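Local coordinates for protein transcriptional regulator, MarR family (Bacillus cereus, PDB 4XRF) that probably binds DNA as a winged helix-turn-helix transcriptional regulator, and in this crystal form carries isoquinoline and lauric acid as pseudoligands, at residues P34-L39 with E102-A107; K40-Y45 with I91-K96; T52-M57 with S62-M67; K56-P61 with L127-E132. All blocks are in the same frame, centred on the assembly; numbering follows the deposited sequence.

How the contacts relate
After helix 4-29, the chain enters helix 33-45, whose first half enters contact 1 and whose second half enters contact 2. Helix 50-57 follows and supplies contact 3, and its last residues with the turn after them supply contact 4. The loops then close in turn: contact 3 almost at once, on helix 61-73; contact 2 around it, on strand 89-93 of the wing; contact 1 outside both, on helix 95-106. Contact 4 closes last, on helix 121-139, and so crosses contacts 1 and 2, while it shares Lys56 and Met57 with contact 3. Contacts 1 and 2 thus tie helix 33-45 to helix 95-106 and the wing; contact 4 ties the helix-turn-helix to helix 121-139.

Contact 1 of 4, residues P34-L39 with E102-A107; sequences PQFYIL and EEAMTA. With SO4 (sulfate ion), chain K.
Helix 33-45, which backs the helix-turn-helix of the MarR fold, meets helix 95-106 through one aromatic ring, that of Phe36, set against Ala104 and Met105. The ring reaches across because its CG stands anti to the backbone N (chi1 177°), which carries the phenyl group out from the helix. CE1 comes down to 3.5 Å from Ala104 CB, an oblique approach onto the alanine methyl. One residue on, Met105 starts off at an angle to the contact, but its chain bends back at chi2 and chi3 and crosses the phenylalanine at about a right angle. Its methyl CE ends at the ring edge, 3.7 Å from Phe36 CZ.

In this winged-helix fold, helix 95-106 is the one that follows the wing, and the contact falls near its end. There Glu103 O takes two donors: Thr106 OG1 at 2.8 Å, tilted only modestly from the carbonyl plane, and Ala107 N at 3.0 Å, from the residue where helical geometry stops. Val101 adds to the cover of Phe36, and Asp5 of the second subunit packs on both Phe36 and Met105. The neighbouring Tyr37 turns instead to a sulfate, whose O4 lies at the edge of its ring and takes a hydrogen bond from OH, modelled so short that its length is doubtful.

Contact 2 of 4, residues K40-Y45 with I91-K96; sequences KILDHY and IELTKK. With PO4 (phosphate ion), chain C.
A single water stitches Leu42 to Leu93: it donates to Leu42 O at 3.1 Å and accepts from Leu93 N at 2.9 Å, joining a helix carbonyl to a strand amide where no direct hydrogen bond spans the contact. The two elements belong to the winged-helix domain, helix 33-45 and the second long strand of the wing, 89-93. The axes of the short segments run nearly perpendicular, at 83°, with a closest approach of 7.9 Å.

Around the water the contact is mostly one of methyl groups, on side chain and main chain alike. Leu42 splits its branches over the strand: CD1 touches Ile91 CG2 at 3.8 Å, whereas CD2 rests against the backbone, 3.5 Å from Ile91 O. Leu93 comes from the far end of the strand segment and straddles the helix surface. Its CD1 faces Leu42 CB, and CD2 presses on main chain more than on side chain, 3.5 Å from Asp43 CA. Its chi1 of -138° departs from a staggered value, so this placement of the two methyls may cost some torsional strain. Val77 of the adjacent strand touches both Leu42 and Ile91.

Just past the strand, Thr94 caps helix 95-106, its OG1 bonded to Gly97 N. On helix 33-45, the CB of Lys40 is directed away from the strand. The lysine forms a salt bridge with Asp5 of the second subunit, and Lys40 NZ donates a hydrogen bond at 3.0 Å to O4 of a phosphate ion, probably from the crystallisation liquor.

Contact 3 of 4, residues T52-M57 with S62-M67; sequences TLAKKM and SAITVM. With SO4 (sulfate ion), chain K.
Ile64 is the bump of this contact, and the hollow that takes it lies between Leu53, Ala54 and Met57 on one side of helix 50-57. The two helices form the helix-turn-helix unit, in which helix 61-73 holds the place of the DNA-recognition helix of MarR proteins; the short segments cross at 105°, with a closest approach of 9.1 Å between the segment axes. Ile64 enters the hollow with its longer branch. CG1 settles 4.0 Å from Leu53 CB and 3.9 Å from Ala54 N, while CD1, at the tip, touches Met57 CG at 3.6 Å. That methionine folds at chi2 and chi3, crossing the isoleucine at about a right angle to form one wall. The floor is Ala54, whose beta carbon meets that of the isoleucine, with 4.2 Å between Ala54 CB and Ile64 CB.

On another side of the same helix, Lys56 NZ grips a sulfate through O2 at 3.0 Å and O1 at 3.2 Å. Lys6 NZ of the second subunit is a further partner of this ion. No hydrogen bond joins the two helices here, so the hold across this crossing rests on the fit and burial of hydrocarbon.

Contact 4 of 4, residues K56-P61 with L127-E132; sequences KMYVKP and LLRLFE. With ISQ (isoquinoline), chain E; SO4 (sulfate ion), chain K.
Glu132 OE1 has two polar neighbours, Arg129 NH1 at 2.9 Å in a salt bridge within its own helix and Tyr58 OH at 3.3 Å across the contact. The rest of the glutamate passes obliquely over the tyrosine ring. CB sits nearly straight over the ring centre, 3.9 Å from the centroid of Tyr58, in a CH-pi contact. From there, with CG anti to the carbonyl carbon (chi1 -73°) and the chain extended beyond it, CG and CD run past Tyr58 CE1, each at 3.3 Å, toward the hydroxyl. The carboxylate is turned 32° from the ring plane, so it lies closer to flat than upright against it. Arg129 starts out facing away and curls back by its bend at chi2, bringing NH1 to 3.8 Å from Tyr58 OH. Its positive charge probably favours the ionised form of the glutamate.

Tyr58 owes its position to the turn of the helix-turn-helix motif. It ends helix 50-57 in a Schellman motif with phi at 66°, and from there its ring projects onto helix 121-139, which in MarR proteins belongs to the dimerisation region. Tyr58 O is also bonded to Thr141 OG1, and Leu10 of the second subunit packs on Glu132. One residue earlier on the same helix, Phe131 belongs to the isoquinoline pocket with Gln8, Ala11 and Leu134. Leu127 CG lies over one face of its ring, and Phe131 CE1 approaches C5 of the isoquinoline obliquely, at 3.5 Å.

Contact 1 of 4, residues P34-L39 with E102-A107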
# COMPACT_ATOMS: atom_id res chain seq x y z
N PRO A 34 12.28 -8.31 5.53
CA PRO A 34 12.94 -9.58 5.22
C PRO A 34 14.43 -9.42 4.85
O PRO A 34 15.24 -10.30 5.19
CB PRO A 34 12.13 -10.12 4.02
CG PRO A 34 10.77 -9.50 4.20
CD PRO A 34 11.10 -8.11 4.67
N GLN A 35 14.78 -8.32 4.17
CA GLN A 35 16.19 -8.04 3.83
C GLN A 35 17.03 -7.87 5.11
O GLN A 35 18.15 -8.40 5.21
CB GLN A 35 16.32 -6.77 2.98
CG GLN A 35 15.82 -6.88 1.54
CD GLN A 35 16.02 -5.58 0.78
OE1 GLN A 35 15.79 -4.49 1.32
NE2 GLN A 35 16.43 -5.67 -0.47
N PHE A 36 16.47 -7.15 6.08
CA PHE A 36 17.14 -6.92 7.36
C PHE A 36 17.37 -8.25 8.07
O PHE A 36 18.47 -8.51 8.54
CB PHE A 36 16.34 -5.94 8.24
CG PHE A 36 16.94 -5.72 9.61
CD1 PHE A 36 18.30 -5.43 9.77
CD2 PHE A 36 16.13 -5.73 10.75
CE1 PHE A 36 18.84 -5.21 11.03
CE2 PHE A 36 16.67 -5.48 12.01
CZ PHE A 36 18.04 -5.24 12.15
N TYR A 37 16.33 -9.08 8.14
CA TYR A 37 16.45 -10.38 8.80
C TYR A 37 17.45 -11.28 8.11
O TYR A 37 18.23 -11.96 8.77
CB TYR A 37 15.11 -11.11 8.94
CG TYR A 37 15.24 -12.16 10.01
CD1 TYR A 37 15.35 -11.80 11.35
CD2 TYR A 37 15.33 -13.49 9.68
CE1 TYR A 37 15.53 -12.77 12.34
CE2 TYR A 37 15.50 -14.45 10.66
CZ TYR A 37 15.60 -14.08 11.98
OH TYR A 37 15.77 -15.04 12.95
N ILE A 38 17.46 -11.29 6.78
CA ILE A 38 18.52 -11.98 6.05
C ILE A 38 19.92 -11.56 6.51
O ILE A 38 20.75 -12.41 6.84
CB ILE A 38 18.35 -11.87 4.51
CG1 ILE A 38 17.17 -12.76 4.07
CG2 ILE A 38 19.61 -12.37 3.78
CD1 ILE A 38 16.62 -12.43 2.69
N LEU A 39 20.19 -10.25 6.51
CA LEU A 39 21.48 -9.75 6.97
C LEU A 39 21.80 -10.15 8.42
O LEU A 39 22.97 -10.45 8.72
CB LEU A 39 21.56 -8.21 6.83
CG LEU A 39 21.44 -7.62 5.41
CD1 LEU A 39 21.65 -6.11 5.45
CD2 LEU A 39 22.44 -8.26 4.45
N GLU A 102 24.35 -3.34 11.48
CA GLU A 102 24.59 -2.65 12.76
C GLU A 102 23.90 -1.29 12.82
O GLU A 102 23.27 -0.95 13.83
CB GLU A 102 26.09 -2.48 13.01
CG GLU A 102 26.83 -3.79 13.23
CD GLU A 102 28.33 -3.60 13.41
OE1 GLU A 102 28.76 -2.53 13.89
OE2 GLU A 102 29.09 -4.53 13.07
N GLU A 103 24.03 -0.51 11.75
CA GLU A 103 23.32 0.76 11.62
C GLU A 103 21.79 0.56 11.70
O GLU A 103 21.12 1.26 12.45
CB GLU A 103 23.73 1.44 10.31
CG GLU A 103 22.88 2.63 9.89
CD GLU A 103 23.11 2.97 8.43
OE1 GLU A 103 24.10 3.67 8.13
OE2 GLU A 103 22.30 2.52 7.57
N ALA A 104 21.27 -0.41 10.96
CA ALA A 104 19.85 -0.76 11.01
C ALA A 104 19.34 -1.13 12.41
O ALA A 104 18.22 -0.79 12.78
CB ALA A 104 19.54 -1.88 10.02
N MET A 105 20.16 -1.87 13.15
CA MET A 105 19.93 -2.17 14.56
C MET A 105 19.55 -0.91 15.34
O MET A 105 18.52 -0.88 16.02
CB MET A 105 21.22 -2.74 15.14
CG MET A 105 21.06 -3.80 16.20
SD MET A 105 20.86 -5.39 15.39
CE MET A 105 19.11 -5.65 15.66
N THR A 106 20.39 0.11 15.25
CA THR A 106 20.24 1.33 16.03
C THR A 106 19.10 2.21 15.51
O THR A 106 18.47 2.93 16.28
CB THR A 106 21.55 2.16 16.08
OG1 THR A 106 21.81 2.72 14.79
CG2 THR A 106 22.74 1.29 16.51
N ALA A 107 18.82 2.14 14.21
CA ALA A 107 17.81 3.00 13.59
C ALA A 107 16.44 2.33 13.44
O ALA A 107 15.59 2.79 12.66
CB ALA A 107 18.31 3.54 12.25
S SO4 K . 17.40 -18.13 12.84
O1 SO4 K . 17.01 -19.56 12.67
O2 SO4 K . 18.73 -17.92 12.21
O3 SO4 K . 17.51 -17.79 14.28
O4 SO4 K . 16.35 -17.31 12.16

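Contact 2 of 4, residues K40-Y45 with I91-K96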
# COMPACT_ATOMS: atom_id res chain seq x y z
N LYS A 40 20.80 -10.17 9.30
CA LYS A 40 21.01 -10.63 10.67
C LYS A 40 21.41 -12.10 10.73
O LYS A 40 22.28 -12.46 11.52
CB LYS A 40 19.78 -10.42 11.56
CG LYS A 40 19.47 -8.98 11.86
CD LYS A 40 18.32 -8.87 12.86
CE LYS A 40 18.74 -9.18 14.29
NZ LYS A 40 17.62 -8.88 15.25
N ILE A 41 20.78 -12.95 9.91
CA ILE A 41 21.16 -14.37 9.84
C ILE A 41 22.64 -14.52 9.43
O ILE A 41 23.39 -15.26 10.06
CB ILE A 41 20.27 -15.18 8.87
CG1 ILE A 41 18.81 -15.14 9.34
CG2 ILE A 41 20.77 -16.62 8.74
CD1 ILE A 41 17.84 -15.78 8.37
N LEU A 42 23.04 -13.79 8.39
CA LEU A 42 24.41 -13.86 7.86
C LEU A 42 25.42 -13.24 8.81
O LEU A 42 26.58 -13.65 8.83
CB LEU A 42 24.49 -13.17 6.49
CG LEU A 42 23.62 -13.82 5.41
CD1 LEU A 42 23.57 -12.93 4.18
CD2 LEU A 42 24.14 -15.20 5.05
N ASP A 43 24.99 -12.24 9.58
CA ASP A 43 25.82 -11.66 10.63
C ASP A 43 26.03 -12.67 11.76
O ASP A 43 27.12 -12.75 12.33
CB ASP A 43 25.18 -10.41 11.21
CG ASP A 43 26.15 -9.57 12.03
OD1 ASP A 43 27.38 -9.72 11.86
OD2 ASP A 43 25.69 -8.75 12.85
N HIS A 44 24.99 -13.44 12.08
CA HIS A 44 25.03 -14.36 13.19
C HIS A 44 25.86 -15.60 12.82
O HIS A 44 26.84 -15.91 13.50
CB HIS A 44 23.61 -14.71 13.65
CG HIS A 44 23.54 -15.70 14.78
ND1 HIS A 44 22.35 -16.26 15.20
CD2 HIS A 44 24.51 -16.24 15.56
CE1 HIS A 44 22.59 -17.09 16.19
NE2 HIS A 44 23.89 -17.10 16.43
N TYR A 45 25.49 -16.27 11.72
CA TYR A 45 26.10 -17.54 11.34
C TYR A 45 27.22 -17.41 10.32
O TYR A 45 27.84 -18.41 9.96
CB TYR A 45 25.03 -18.48 10.80
CG TYR A 45 23.99 -18.89 11.82
CD1 TYR A 45 24.26 -19.90 12.77
CD2 TYR A 45 22.74 -18.30 11.83
CE1 TYR A 45 23.30 -20.28 13.70
CE2 TYR A 45 21.78 -18.67 12.76
CZ TYR A 45 22.06 -19.66 13.69
OH TYR A 45 21.09 -20.02 14.60
N ILE A 91 25.90 -17.55 0.25
CA ILE A 91 25.66 -16.12 0.45
C ILE A 91 26.47 -15.63 1.65
O ILE A 91 26.53 -16.29 2.70
CB ILE A 91 24.16 -15.78 0.63
CG1 ILE A 91 23.28 -16.53 -0.39
CG2 ILE A 91 23.92 -14.28 0.60
CD1 ILE A 91 23.63 -16.30 -1.84
N GLU A 92 27.08 -14.47 1.49
CA GLU A 92 27.99 -13.93 2.48
C GLU A 92 27.81 -12.42 2.60
O GLU A 92 27.68 -11.73 1.60
CB GLU A 92 29.41 -14.20 2.02
CG GLU A 92 30.46 -13.82 3.04
CD GLU A 92 31.83 -14.29 2.63
OE1 GLU A 92 32.46 -13.65 1.75
OE2 GLU A 92 32.29 -15.30 3.19
N LEU A 93 27.83 -11.92 3.84
CA LEU A 93 27.78 -10.49 4.13
C LEU A 93 29.05 -9.81 3.59
O LEU A 93 30.15 -10.34 3.73
CB LEU A 93 27.71 -10.33 5.64
CG LEU A 93 26.82 -9.35 6.36
CD1 LEU A 93 25.40 -9.27 5.79
CD2 LEU A 93 26.83 -9.74 7.83
N THR A 94 28.90 -8.66 2.94
CA THR A 94 30.10 -7.86 2.60
C THR A 94 30.43 -6.95 3.78
O THR A 94 29.67 -6.86 4.75
CB THR A 94 29.93 -7.04 1.31
OG1 THR A 94 28.83 -6.13 1.46
CG2 THR A 94 29.67 -7.94 0.11
N LYS A 95 31.58 -6.27 3.72
CA LYS A 95 31.91 -5.23 4.69
C LYS A 95 30.79 -4.17 4.79
O LYS A 95 30.38 -3.82 5.89
CB LYS A 95 33.27 -4.57 4.37
N LYS A 96 30.28 -3.70 3.65
CA LYS A 96 29.10 -2.79 3.60
C LYS A 96 27.87 -3.39 4.30
O LYS A 96 27.21 -2.72 5.07
CB LYS A 96 28.71 -2.49 2.15
CG LYS A 96 29.12 -1.13 1.62
CD LYS A 96 29.15 -1.18 0.09
CE LYS A 96 29.10 0.20 -0.52
NZ LYS A 96 30.36 0.97 -0.27
P PO4 C . 15.05 -11.57 16.31
O1 PO4 C . 16.23 -12.02 15.50
O2 PO4 C . 13.77 -11.98 15.63
O3 PO4 C . 15.14 -12.19 17.70
O4 PO4 C . 15.08 -10.06 16.41
O HOH W 1 28.22 -13.57 6.17

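Contact 3 of 4, residues T52-M57 with S62-M67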
# COMPACT_ATOMS: atom_id res chain seq x y z
N THR A 52 19.53 -22.75 2.96
CA THR A 52 19.35 -22.56 4.40
C THR A 52 18.64 -21.23 4.74
O THR A 52 17.77 -21.18 5.62
CB THR A 52 20.71 -22.64 5.15
OG1 THR A 52 21.33 -23.91 4.89
CG2 THR A 52 20.53 -22.48 6.64
N LEU A 53 19.00 -20.15 4.04
CA LEU A 53 18.29 -18.89 4.18
C LEU A 53 16.80 -19.05 3.88
O LEU A 53 15.96 -18.61 4.66
CB LEU A 53 18.91 -17.83 3.26
CG LEU A 53 20.31 -17.33 3.61
CD1 LEU A 53 20.78 -16.34 2.54
CD2 LEU A 53 20.33 -16.67 4.99
N ALA A 54 16.49 -19.71 2.76
CA ALA A 54 15.11 -20.03 2.39
C ALA A 54 14.38 -20.78 3.51
O ALA A 54 13.27 -20.41 3.88
CB ALA A 54 15.07 -20.84 1.09
N LYS A 55 14.99 -21.84 4.04
CA LYS A 55 14.43 -22.59 5.17
C LYS A 55 14.20 -21.70 6.39
O LYS A 55 13.13 -21.75 7.02
CB LYS A 55 15.35 -23.74 5.55
CG LYS A 55 14.61 -24.96 6.06
N LYS A 56 15.18 -20.88 6.74
CA LYS A 56 15.03 -19.98 7.89
C LYS A 56 13.92 -18.94 7.71
O LYS A 56 13.32 -18.50 8.71
CB LYS A 56 16.35 -19.32 8.26
CG LYS A 56 17.33 -20.26 8.96
CD LYS A 56 18.74 -19.66 8.93
CE LYS A 56 19.76 -20.57 9.60
NZ LYS A 56 19.62 -20.59 11.08
N MET A 57 13.62 -18.58 6.45
CA MET A 57 12.57 -17.57 6.13
C MET A 57 11.22 -18.22 5.80
O MET A 57 10.21 -17.52 5.58
CB MET A 57 12.97 -16.70 4.92
CG MET A 57 14.32 -15.98 4.99
SD MET A 57 14.41 -14.68 6.22
CE MET A 57 13.25 -13.45 5.61
N SER A 62 13.45 -20.08 -4.86
CA SER A 62 13.19 -19.05 -5.88
C SER A 62 12.83 -17.68 -5.30
O SER A 62 13.10 -16.65 -5.93
CB SER A 62 12.06 -19.50 -6.82
OG SER A 62 10.80 -19.11 -6.30
N ALA A 63 12.21 -17.67 -4.13
CA ALA A 63 11.85 -16.43 -3.45
C ALA A 63 13.10 -15.80 -2.85
O ALA A 63 13.28 -14.58 -2.89
CB ALA A 63 10.80 -16.69 -2.39
N ILE A 64 13.98 -16.62 -2.29
CA ILE A 64 15.21 -16.10 -1.69
C ILE A 64 16.15 -15.55 -2.77
O ILE A 64 16.84 -14.55 -2.54
CB ILE A 64 15.89 -17.15 -0.77
CG1 ILE A 64 16.37 -16.51 0.53
CG2 ILE A 64 17.06 -17.80 -1.44
CD1 ILE A 64 15.28 -16.11 1.49
N THR A 65 16.11 -16.16 -3.95
CA THR A 65 16.91 -15.73 -5.10
C THR A 65 16.65 -14.26 -5.43
O THR A 65 17.59 -13.49 -5.57
CB THR A 65 16.69 -16.63 -6.34
OG1 THR A 65 17.22 -17.92 -6.06
CG2 THR A 65 17.42 -16.08 -7.58
N VAL A 66 15.38 -13.88 -5.54
CA VAL A 66 15.02 -12.47 -5.80
C VAL A 66 15.52 -11.55 -4.69
O VAL A 66 16.08 -10.48 -4.97
CB VAL A 66 13.50 -12.28 -6.06
CG1 VAL A 66 13.18 -10.84 -6.46
CG2 VAL A 66 13.04 -13.23 -7.17
N MET A 67 15.33 -11.96 -3.43
CA MET A 67 15.77 -11.16 -2.28
C MET A 67 17.26 -10.91 -2.34
O MET A 67 17.74 -9.77 -2.22
CB MET A 67 15.40 -11.84 -0.95
CG MET A 67 14.05 -11.42 -0.39
SD MET A 67 13.40 -12.43 0.98
CE MET A 67 12.42 -13.64 0.10
S SO4 K . 17.40 -18.13 12.84
O1 SO4 K . 17.01 -19.56 12.67
O2 SO4 K . 18.73 -17.92 12.21
O3 SO4 K . 17.51 -17.79 14.28
O4 SO4 K . 16.35 -17.31 12.16

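Contact 4 of 4, residues K56-P61 with L127-E132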
# COMPACT_ATOMS: atom_id res chain seq x y z
N LYS A 56 15.18 -20.88 6.74
CA LYS A 56 15.03 -19.98 7.89
C LYS A 56 13.92 -18.94 7.71
O LYS A 56 13.32 -18.50 8.71
CB LYS A 56 16.35 -19.32 8.26
CG LYS A 56 17.33 -20.26 8.96
CD LYS A 56 18.74 -19.66 8.93
CE LYS A 56 19.76 -20.57 9.60
NZ LYS A 56 19.62 -20.59 11.08
N MET A 57 13.62 -18.58 6.45
CA MET A 57 12.57 -17.57 6.13
C MET A 57 11.22 -18.22 5.80
O MET A 57 10.21 -17.52 5.58
CB MET A 57 12.97 -16.70 4.92
CG MET A 57 14.32 -15.98 4.99
SD MET A 57 14.41 -14.68 6.22
CE MET A 57 13.25 -13.45 5.61
N TYR A 58 11.21 -19.55 5.72
CA TYR A 58 10.01 -20.33 5.41
C TYR A 58 9.46 -20.08 4.00
O TYR A 58 8.26 -20.24 3.75
CB TYR A 58 8.94 -20.13 6.51
CG TYR A 58 9.42 -20.68 7.83
CD1 TYR A 58 10.15 -19.90 8.72
CD2 TYR A 58 9.20 -22.02 8.17
CE1 TYR A 58 10.62 -20.41 9.92
CE2 TYR A 58 9.65 -22.55 9.37
CZ TYR A 58 10.36 -21.72 10.24
OH TYR A 58 10.82 -22.22 11.44
N VAL A 59 10.36 -19.71 3.09
CA VAL A 59 10.02 -19.46 1.69
C VAL A 59 10.71 -20.44 0.73
O VAL A 59 11.63 -21.16 1.13
CB VAL A 59 10.38 -18.01 1.28
CG1 VAL A 59 9.66 -16.99 2.17
CG2 VAL A 59 11.89 -17.79 1.30
N LYS A 60 10.26 -20.47 -0.52
CA LYS A 60 10.90 -21.28 -1.58
C LYS A 60 12.30 -20.72 -1.92
O LYS A 60 12.52 -19.52 -1.78
CB LYS A 60 10.05 -21.23 -2.86
CG LYS A 60 8.69 -21.90 -2.80
CD LYS A 60 8.84 -23.41 -2.78
CE LYS A 60 7.53 -24.11 -3.12
NZ LYS A 60 7.62 -25.58 -2.88
N PRO A 61 13.24 -21.59 -2.37
CA PRO A 61 14.52 -21.13 -2.92
C PRO A 61 14.39 -19.96 -3.92
O PRO A 61 15.12 -18.97 -3.82
CB PRO A 61 15.07 -22.37 -3.61
CG PRO A 61 14.53 -23.51 -2.82
CD PRO A 61 13.19 -23.07 -2.26
N LEU A 127 3.24 -15.96 18.43
CA LEU A 127 2.96 -15.21 17.22
C LEU A 127 3.93 -15.63 16.12
O LEU A 127 3.53 -15.89 14.97
CB LEU A 127 3.07 -13.69 17.49
CG LEU A 127 2.58 -12.71 16.42
CD1 LEU A 127 1.09 -12.88 16.15
CD2 LEU A 127 2.89 -11.27 16.83
N LEU A 128 5.20 -15.72 16.47
CA LEU A 128 6.23 -16.10 15.52
C LEU A 128 5.94 -17.49 14.93
O LEU A 128 6.04 -17.66 13.71
CB LEU A 128 7.62 -16.05 16.16
CG LEU A 128 8.76 -16.65 15.33
CD1 LEU A 128 9.02 -15.78 14.10
CD2 LEU A 128 10.02 -16.83 16.16
N ARG A 129 5.57 -18.46 15.76
CA ARG A 129 5.29 -19.82 15.24
C ARG A 129 4.02 -19.85 14.38
O ARG A 129 3.97 -20.55 13.38
CB ARG A 129 5.23 -20.87 16.36
CG ARG A 129 6.11 -22.10 16.11
CD ARG A 129 5.64 -22.96 14.93
NE ARG A 129 6.57 -24.04 14.59
CZ ARG A 129 7.35 -24.07 13.50
NH1 ARG A 129 7.32 -23.08 12.63
NH2 ARG A 129 8.15 -25.10 13.29
N LEU A 130 3.01 -19.06 14.77
CA LEU A 130 1.80 -18.91 13.93
C LEU A 130 2.10 -18.27 12.56
O LEU A 130 1.56 -18.69 11.54
CB LEU A 130 0.70 -18.14 14.67
CG LEU A 130 0.14 -18.87 15.89
CD1 LEU A 130 -0.59 -17.89 16.80
CD2 LEU A 130 -0.76 -20.05 15.51
N PHE A 131 2.97 -17.26 12.56
CA PHE A 131 3.40 -16.61 11.32
C PHE A 131 4.24 -17.55 10.45
O PHE A 131 4.11 -17.54 9.23
CB PHE A 131 4.18 -15.32 11.62
CG PHE A 131 3.32 -14.14 11.92
CD1 PHE A 131 1.95 -14.26 12.13
CD2 PHE A 131 3.89 -12.88 12.04
CE1 PHE A 131 1.17 -13.16 12.44
CE2 PHE A 131 3.12 -11.77 12.35
CZ PHE A 131 1.75 -11.91 12.54
N GLU A 132 5.11 -18.33 11.07
CA GLU A 132 5.92 -19.30 10.34
C GLU A 132 5.00 -20.36 9.72
O GLU A 132 5.19 -20.76 8.56
CB GLU A 132 6.97 -19.94 11.26
CG GLU A 132 8.12 -19.01 11.63
CD GLU A 132 9.04 -19.57 12.71
OE1 GLU A 132 8.70 -20.59 13.34
OE2 GLU A 132 10.12 -18.98 12.93
C1 ISQ E . -3.30 -10.53 7.51
N2 ISQ E . -4.31 -11.38 7.81
C3 ISQ E . -4.15 -12.43 8.64
C4 ISQ E . -2.93 -12.72 9.25
C4A ISQ E . -1.84 -11.89 8.99
C5 ISQ E . -0.59 -12.11 9.55
C6 ISQ E . 0.46 -11.23 9.25
C7 ISQ E . 0.28 -10.14 8.39
C8 ISQ E . -0.96 -9.88 7.80
C8A ISQ E . -2.04 -10.73 8.07
S SO4 K . 17.40 -18.13 12.84
O1 SO4 K . 17.01 -19.56 12.67
O2 SO4 K . 18.73 -17.92 12.21
O3 SO4 K . 17.51 -17.79 14.28
O4 SO4 K . 16.35 -17.31 12.16